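Local coordinates for protein beta-phosphoglucomutase (Clostridium difficile, PDB 4GIB) that probably interconverts beta-D-glucose 1-phosphate and beta-D-glucose 6-phosphate as a magnesium-dependent phosphomutase of the HAD-like superfamily, at residues K156-N168 / P173-V185. Numbering follows the deposited sequence. Where two conformers were deposited one is given.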
ATOM      1  N   LYS A 156     -10.442   3.188 -12.842  0.50 31.04           N
ATOM      2  CA  LYS A 156     -11.330   2.743 -11.773  0.50 30.55           C
ATOM      3  C   LYS A 156     -11.159   3.563 -10.481  0.50 30.29           C
ATOM      4  O   LYS A 156     -12.033   3.544  -9.621  0.50 29.99           O
ATOM      5  CB  LYS A 156     -11.080   1.263 -11.459  0.50 30.30           C
ATOM      6  CG  LYS A 156     -11.367   0.287 -12.609  0.50 30.00           C
ATOM      7  CD  LYS A 156     -12.838   0.298 -12.998  0.50 30.61           C
ATOM      8  CE  LYS A 156     -13.140  -0.680 -14.131  0.50 31.63           C
ATOM      9  NZ  LYS A 156     -12.394  -0.353 -15.384  0.50 33.43           N
ATOM     10  N   PHE A 157     -10.034   4.265 -10.351  1.00 29.92           N
ATOM     11  CA  PHE A 157      -9.721   5.046  -9.138  1.00 30.48           C
ATOM     12  C   PHE A 157     -10.132   6.517  -9.208  1.00 30.80           C
ATOM     13  O   PHE A 157      -9.762   7.243 -10.124  1.00 30.74           O
ATOM     14  CB  PHE A 157      -8.229   4.885  -8.774  1.00 30.04           C
ATOM     15  CG  PHE A 157      -7.870   3.469  -8.381  1.00 30.38           C
ATOM     16  CD1 PHE A 157      -7.652   2.501  -9.349  1.00 32.60           C
ATOM     17  CD2 PHE A 157      -7.823   3.090  -7.051  1.00 30.28           C
ATOM     18  CE1 PHE A 157      -7.362   1.186  -8.994  1.00 32.52           C
ATOM     19  CE2 PHE A 157      -7.528   1.783  -6.693  1.00 27.77           C
ATOM     20  CZ  PHE A 157      -7.301   0.831  -7.667  1.00 28.80           C
ATOM     21  N   ASP A 158     -10.921   6.930  -8.224  1.00 30.79           N
ATOM     22  CA  ASP A 158     -11.448   8.297  -8.154  1.00 31.05           C
ATOM     23  C   ASP A 158     -10.409   9.258  -7.641  1.00 29.86           C
ATOM     24  O   ASP A 158     -10.403  10.419  -8.027  1.00 31.49           O
ATOM     25  CB  ASP A 158     -12.691   8.324  -7.262  1.00 31.31           C
ATOM     26  CG  ASP A 158     -13.838   7.534  -7.864  1.00 32.26           C
ATOM     27  OD1 ASP A 158     -14.221   7.871  -8.997  1.00 34.98           O
ATOM     28  OD2 ASP A 158     -14.351   6.590  -7.219  1.00 31.45           O
ATOM     29  N   PHE A 159      -9.527   8.762  -6.774  1.00 27.32           N
ATOM     30  CA  PHE A 159      -8.445   9.559  -6.225  1.00 26.32           C
ATOM     31  C   PHE A 159      -7.236   8.687  -5.895  1.00 24.38           C
ATOM     32  O   PHE A 159      -7.369   7.581  -5.390  1.00 23.00           O
ATOM     33  CB  PHE A 159      -8.903  10.307  -4.964  1.00 26.64           C
ATOM     34  CG  PHE A 159      -7.874  11.254  -4.418  1.00 24.72           C
ATOM     35  CD1 PHE A 159      -7.803  12.562  -4.876  1.00 26.45           C
ATOM     36  CD2 PHE A 159      -6.961  10.841  -3.456  1.00 24.80           C
ATOM     37  CE1 PHE A 159      -6.838  13.449  -4.380  1.00 20.68           C
ATOM     38  CE2 PHE A 159      -5.997  11.728  -2.951  1.00 22.60           C
ATOM     39  CZ  PHE A 159      -5.946  13.037  -3.418  1.00 20.84           C
ATOM     40  N   ILE A 160      -6.060   9.209  -6.209  1.00 24.81           N
ATOM     41  CA  ILE A 160      -4.805   8.550  -5.937  1.00 24.47           C
ATOM     42  C   ILE A 160      -3.975   9.491  -5.072  1.00 24.86           C
ATOM     43  O   ILE A 160      -3.592  10.565  -5.520  1.00 25.14           O
ATOM     44  CB  ILE A 160      -4.063   8.225  -7.228  1.00 25.51           C
ATOM     45  CG1 ILE A 160      -4.963   7.361  -8.129  1.00 27.94           C
ATOM     46  CG2 ILE A 160      -2.733   7.509  -6.912  1.00 22.33           C
ATOM     47  CD1 ILE A 160      -4.409   7.122  -9.501  1.00 34.83           C
ATOM     48  N   ALA A 161      -3.736   9.098  -3.825  1.00 24.98           N
ATOM     49  CA  ALA A 161      -2.956   9.913  -2.901  1.00 25.84           C
ATOM     50  C   ALA A 161      -1.556  10.050  -3.444  1.00 25.78           C
ATOM     51  O   ALA A 161      -0.963   9.088  -3.889  1.00 27.70           O
ATOM     52  CB  ALA A 161      -2.926   9.292  -1.488  1.00 24.93           C
ATOM     53  N   ASP A 162      -1.039  11.264  -3.438  1.00 27.33           N
ATOM     54  CA  ASP A 162       0.296  11.499  -3.932  1.00 28.32           C
ATOM     55  C   ASP A 162       1.283  11.268  -2.798  1.00 27.79           C
ATOM     56  O   ASP A 162       1.329  12.040  -1.841  1.00 28.49           O
ATOM     57  CB  ASP A 162       0.408  12.928  -4.460  1.00 29.42           C
ATOM     58  CG  ASP A 162       1.771  13.240  -5.024  1.00 30.71           C
ATOM     59  OD1 ASP A 162       2.690  12.387  -4.930  1.00 32.30           O
ATOM     60  OD2 ASP A 162       1.919  14.354  -5.577  1.00 36.42           O
ATOM     61  N   ALA A 163       2.058  10.197  -2.908  1.00 26.44           N
ATOM     62  CA  ALA A 163       3.077   9.879  -1.917  1.00 27.30           C
ATOM     63  C   ALA A 163       4.116  11.001  -1.796  1.00 27.99           C
ATOM     64  O   ALA A 163       4.710  11.191  -0.739  1.00 27.47           O
ATOM     65  CB  ALA A 163       3.762   8.553  -2.278  1.00 28.24           C
ATOM     66  N   GLY A 164       4.338  11.740  -2.885  1.00 28.95           N
ATOM     67  CA  GLY A 164       5.286  12.855  -2.887  1.00 28.92           C
ATOM     68  C   GLY A 164       4.919  13.973  -1.922  1.00 30.14           C
ATOM     69  O   GLY A 164       5.765  14.762  -1.549  1.00 32.15           O
ATOM     70  N   LYS A 165       3.654  14.049  -1.518  1.00 32.11           N
ATOM     71  CA  LYS A 165       3.208  15.085  -0.569  1.00 32.70           C
ATOM     72  C   LYS A 165       2.955  14.551   0.846  1.00 32.03           C
ATOM     73  O   LYS A 165       2.670  15.308   1.768  1.00 31.81           O
ATOM     74  CB  LYS A 165       1.988  15.805  -1.120  1.00 33.72           C
ATOM     75  CG  LYS A 165       2.335  16.569  -2.414  1.00 37.34           C
ATOM     76  CD  LYS A 165       1.196  17.412  -2.937  1.00 39.78           C
ATOM     77  CE  LYS A 165       0.018  16.577  -3.380  1.00 42.12           C
ATOM     78  NZ  LYS A 165      -0.992  17.407  -4.109  1.00 41.23           N
ATOM     79  N   CYS A 166       3.076  13.243   1.010  1.00 31.21           N
ATOM     80  CA  CYS A 166       2.916  12.616   2.314  1.00 30.56           C
ATOM     81  C   CYS A 166       4.211  12.761   3.122  1.00 28.92           C
ATOM     82  O   CYS A 166       5.289  12.363   2.666  1.00 26.49           O
ATOM     83  CB  CYS A 166       2.598  11.141   2.140  1.00 30.13           C
ATOM     84  SG  CYS A 166       2.446  10.280   3.693  1.00 31.57           S
ATOM     85  N   LYS A 167       4.089  13.296   4.330  1.00 27.49           N
ATOM     86  CA  LYS A 167       5.237  13.537   5.198  1.00 27.50           C
ATOM     87  C   LYS A 167       5.448  12.487   6.284  1.00 27.38           C
ATOM     88  O   LYS A 167       6.381  12.614   7.080  1.00 27.90           O
ATOM     89  CB  LYS A 167       5.085  14.908   5.858  1.00 27.04           C
ATOM     90  CG  LYS A 167       5.085  16.072   4.870  1.00 30.44           C
ATOM     91  CD  LYS A 167       6.435  16.150   4.154  1.00 34.96           C
ATOM     92  CE  LYS A 167       6.554  17.372   3.256  1.00 39.98           C
ATOM     93  NZ  LYS A 167       7.860  17.365   2.528  1.00 43.07           N
ATOM     94  N   ASN A 168       4.613  11.453   6.307  1.00 25.24           N
ATOM     95  CA  ASN A 168       4.681  10.442   7.353  1.00 25.25           C
ATOM     96  C   ASN A 168       4.278   9.062   6.852  1.00 24.31           C
ATOM     97  O   ASN A 168       3.165   8.841   6.340  1.00 21.61           O
ATOM     98  CB  ASN A 168       3.778  10.868   8.512  1.00 26.29           C
ATOM     99  CG  ASN A 168       4.266  12.148   9.191  1.00 27.95           C
ATOM    100  OD1 ASN A 168       5.281  12.141   9.874  1.00 29.27           O
ATOM    101  ND2 ASN A 168       3.533  13.248   9.009  1.00 29.27           N
ATOM    102  N   PRO A 173      -1.186   7.614   9.980  1.00 21.33           N
ATOM    103  CA  PRO A 173      -2.350   7.486   9.093  1.00 20.84           C
ATOM    104  C   PRO A 173      -2.439   8.480   7.943  1.00 21.21           C
ATOM    105  O   PRO A 173      -3.415   8.456   7.193  1.00 20.42           O
ATOM    106  CB  PRO A 173      -3.534   7.663  10.050  1.00 20.12           C
ATOM    107  CG  PRO A 173      -3.031   8.483  11.147  1.00 23.25           C
ATOM    108  CD  PRO A 173      -1.534   8.218  11.276  1.00 23.79           C
ATOM    109  N   GLU A 174      -1.419   9.320   7.769  1.00 21.55           N
ATOM    110  CA  GLU A 174      -1.451  10.346   6.733  1.00 20.55           C
ATOM    111  C   GLU A 174      -1.919   9.875   5.339  1.00 21.34           C
ATOM    112  O   GLU A 174      -2.912  10.391   4.811  1.00 20.16           O
ATOM    113  CB  GLU A 174      -0.081  11.011   6.657  1.00 21.48           C
ATOM    114  CG  GLU A 174       0.027  12.172   5.719  1.00 18.54           C
ATOM    115  CD  GLU A 174       1.033  13.209   6.212  1.00 29.70           C
ATOM    116  OE1 GLU A 174       1.579  13.989   5.393  1.00 28.04           O
ATOM    117  OE2 GLU A 174       1.265  13.261   7.445  1.00 36.63           O
ATOM    118  N   ILE A 175      -1.245   8.872   4.778  1.00 19.52           N
ATOM    119  CA  ILE A 175      -1.536   8.425   3.411  1.00 19.06           C
ATOM    120  C   ILE A 175      -2.993   7.998   3.200  1.00 19.66           C
ATOM    121  O   ILE A 175      -3.521   8.138   2.090  1.00 18.19           O
ATOM    122  CB  ILE A 175      -0.568   7.277   2.965  1.00 20.15           C
ATOM    123  CG1 ILE A 175      -0.440   7.266   1.438  1.00 22.70           C
ATOM    124  CG2 ILE A 175      -0.997   5.910   3.571  1.00 14.44           C
ATOM    125  CD1 ILE A 175       0.198   8.549   0.880  1.00 23.84           C
ATOM    126  N   PHE A 176      -3.627   7.472   4.256  1.00 20.38           N
ATOM    127  CA  PHE A 176      -5.034   7.082   4.206  1.00 20.84           C
ATOM    128  C   PHE A 176      -5.975   8.272   4.411  1.00 21.56           C
ATOM    129  O   PHE A 176      -7.034   8.325   3.783  1.00 21.48           O
ATOM    130  CB  PHE A 176      -5.334   5.961   5.191  1.00 23.59           C
ATOM    131  CG  PHE A 176      -4.894   4.641   4.707  1.00 22.37           C
ATOM    132  CD1 PHE A 176      -5.710   3.908   3.855  1.00 23.96           C
ATOM    133  CD2 PHE A 176      -3.655   4.141   5.051  1.00 24.45           C
ATOM    134  CE1 PHE A 176      -5.307   2.709   3.384  1.00 25.96           C
ATOM    135  CE2 PHE A 176      -3.246   2.934   4.579  1.00 23.99           C
ATOM    136  CZ  PHE A 176      -4.067   2.213   3.747  1.00 27.17           C
ATOM    137  N   LEU A 177      -5.587   9.223   5.268  1.00 21.20           N
ATOM    138  CA  LEU A 177      -6.359  10.444   5.455  1.00 20.77           C
ATOM    139  C   LEU A 177      -6.335  11.269   4.158  1.00 22.53           C
ATOM    140  O   LEU A 177      -7.314  11.955   3.833  1.00 24.20           O
ATOM    141  CB  LEU A 177      -5.800  11.301   6.589  1.00 20.36           C
ATOM    142  CG  LEU A 177      -5.838  10.805   8.025  1.00 23.94           C
ATOM    143  CD1 LEU A 177      -5.030  11.801   8.909  1.00 22.01           C
ATOM    144  CD2 LEU A 177      -7.284  10.607   8.544  1.00 16.80           C
ATOM    145  N   MET A 178      -5.222  11.213   3.422  1.00 21.94           N
ATOM    146  CA  MET A 178      -5.096  11.944   2.152  1.00 21.24           C
ATOM    147  C   MET A 178      -6.121  11.510   1.115  1.00 21.68           C
ATOM    148  O   MET A 178      -6.622  12.340   0.357  1.00 23.34           O
ATOM    149  CB  MET A 178      -3.692  11.802   1.571  1.00 21.24           C
ATOM    150  CG  MET A 178      -2.627  12.563   2.326  1.00 21.25           C
ATOM    151  SD  MET A 178      -0.968  12.229   1.697  1.00 29.37           S
ATOM    152  CE  MET A 178      -1.072  12.950   0.040  1.00 18.91           C
ATOM    153  N   SER A 179      -6.427  10.218   1.052  1.00 23.02           N
ATOM    154  CA  SER A 179      -7.439   9.741   0.109  1.00 23.64           C
ATOM    155  C   SER A 179      -8.835  10.139   0.581  1.00 24.49           C
ATOM    156  O   SER A 179      -9.705  10.414  -0.228  1.00 27.06           O
ATOM    157  CB  SER A 179      -7.352   8.227  -0.099  1.00 23.80           C
ATOM    158  OG  SER A 179      -6.171   7.886  -0.808  1.00 24.06           O
ATOM    159  N   ALA A 180      -9.054  10.156   1.889  1.00 25.04           N
ATOM    160  CA  ALA A 180     -10.345  10.560   2.433  1.00 24.91           C
ATOM    161  C   ALA A 180     -10.589  12.037   2.132  1.00 25.65           C
ATOM    162  O   ALA A 180     -11.709  12.453   1.807  1.00 26.01           O
ATOM    163  CB  ALA A 180     -10.388  10.314   3.914  1.00 25.31           C
ATOM    164  N   LYS A 181      -9.537  12.831   2.265  1.00 25.89           N
ATOM    165  CA  LYS A 181      -9.610  14.245   1.948  1.00 26.27           C
ATOM    166  C   LYS A 181      -9.830  14.388   0.446  1.00 25.07           C
ATOM    167  O   LYS A 181     -10.707  15.127   0.014  1.00 24.42           O
ATOM    168  CB  LYS A 181      -8.316  14.946   2.369  1.00 26.65           C
ATOM    169  CG  LYS A 181      -8.245  16.458   2.053  1.00 30.42           C
ATOM    170  CD  LYS A 181      -6.864  17.026   2.468  1.00 30.41           C
ATOM    171  CE  LYS A 181      -6.716  18.493   2.145  1.00 33.40           C
ATOM    172  NZ  LYS A 181      -7.725  19.341   2.834  1.00 41.00           N
ATOM    173  N   GLY A 182      -9.057  13.632  -0.337  1.00 24.45           N
ATOM    174  CA  GLY A 182      -9.108  13.686  -1.804  1.00 24.50           C
ATOM    175  C   GLY A 182     -10.457  13.358  -2.402  1.00 25.78           C
ATOM    176  O   GLY A 182     -10.909  14.012  -3.344  1.00 26.56           O
ATOM    177  N   LEU A 183     -11.078  12.317  -1.865  1.00 25.21           N
ATOM    178  CA  LEU A 183     -12.397  11.889  -2.279  1.00 26.50           C
ATOM    179  C   LEU A 183     -13.484  12.738  -1.633  1.00 26.84           C
ATOM    180  O   LEU A 183     -14.627  12.678  -2.055  1.00 27.63           O
ATOM    181  CB  LEU A 183     -12.616  10.438  -1.846  1.00 26.46           C
ATOM    182  CG  LEU A 183     -11.681   9.404  -2.469  1.00 25.00           C
ATOM    183  CD1 LEU A 183     -11.769   8.077  -1.724  1.00 27.66           C
ATOM    184  CD2 LEU A 183     -12.013   9.235  -3.930  1.00 21.18           C
ATOM    185  N   ASN A 184     -13.113  13.523  -0.613  1.00 25.99           N
ATOM    186  CA  ASN A 184     -14.041  14.353   0.150  1.00 26.56           C
ATOM    187  C   ASN A 184     -15.095  13.463   0.807  1.00 26.84           C
ATOM    188  O   ASN A 184     -16.287  13.613   0.542  1.00 25.80           O
ATOM    189  CB  ASN A 184     -14.708  15.452  -0.708  1.00 27.09           C
ATOM    190  CG  ASN A 184     -15.724  16.317   0.103  1.00 31.96           C
ATOM    191  OD1 ASN A 184     -16.798  16.665  -0.395  1.00 31.19           O
ATOM    192  ND2 ASN A 184     -15.394  16.615   1.356  1.00 31.64           N
ATOM    193  N   VAL A 185     -14.632  12.531   1.650  1.00 25.78           N
ATOM    194  CA  VAL A 185     -15.508  11.614   2.377  1.00 26.43           C
ATOM    195  C   VAL A 185     -15.096  11.508   3.843  1.00 26.17           C
ATOM    196  O   VAL A 185     -13.978  11.847   4.215  1.00 26.65           O
ATOM    197  CB  VAL A 185     -15.513  10.167   1.769  1.00 25.87           C
ATOM    198  CG1 VAL A 185     -16.139  10.164   0.381  1.00 26.32           C
ATOM    199  CG2 VAL A 185     -14.117   9.576   1.753  1.00 24.08           C
TER
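Phe-159 faces Leu-183 near one end of this contact and Asn-168 faces Glu-174 at the other, so the chain of 156-168 runs antiparallel to helix 174-183 along its whole length. The approach is tightest midway, where the CA atoms of Ala-161 and Ser-179 lie 5.4 Å apart; a helix can meet an extended chain this closely where small residues face each other. Gly-182 has no side chain, and its CA can therefore sit 3.4 Å from the centroid of the Phe-159 ring, almost over the centre of one face, in a CH-pi contact where a CB would clash with CE2 of that ring. With CG anti to the backbone N (chi1 -174°), the ring is laid over the last helical turn, while Phe-159 CB rests against Leu-183 CD2. That turn ends at Asn-184 in a Schellman motif. Ala-161 CB packs against Ile-175 CD1 and Met-178 CB, close to Ser-179 OG, whose hydrogen bond goes to Ser-138.

The pairing is a strand-to-helix connection of the Rossmann-like HAD core: strand 159-160 forms one border of the parallel sheet, and the chain passes through a loop into the helix, which packs over a face of the sheet, Ser-179 and Leu-183 reaching strand 28-31. That loop includes Lys-170, predicted to bind substrate.

Farther along, Cys-166 CB touches both Ile-175 CD1 and Met-178 SD, the latter at 3.8 Å. Met-178 bends at its last torsion (chi3 66°), carrying CE to Asp-162 O beside an Asx turn in which Asp-162 OD1 accepts from Gly-164 N. Glu-174 spends both carboxylate oxygens on the loop. OE1 takes a nearly straight bond from Lys-167 N (2.8 Å), delivered from well above the carboxylate plane; OE2 receives Asn-168 ND2, also at 2.8 Å, on its syn side but tilted out of that plane, with the amide and carboxylate planes 69° apart. Gripped at both oxygens, the carboxylate is restrained in its rotation, and Cys-166 SG lies against Glu-174 CG.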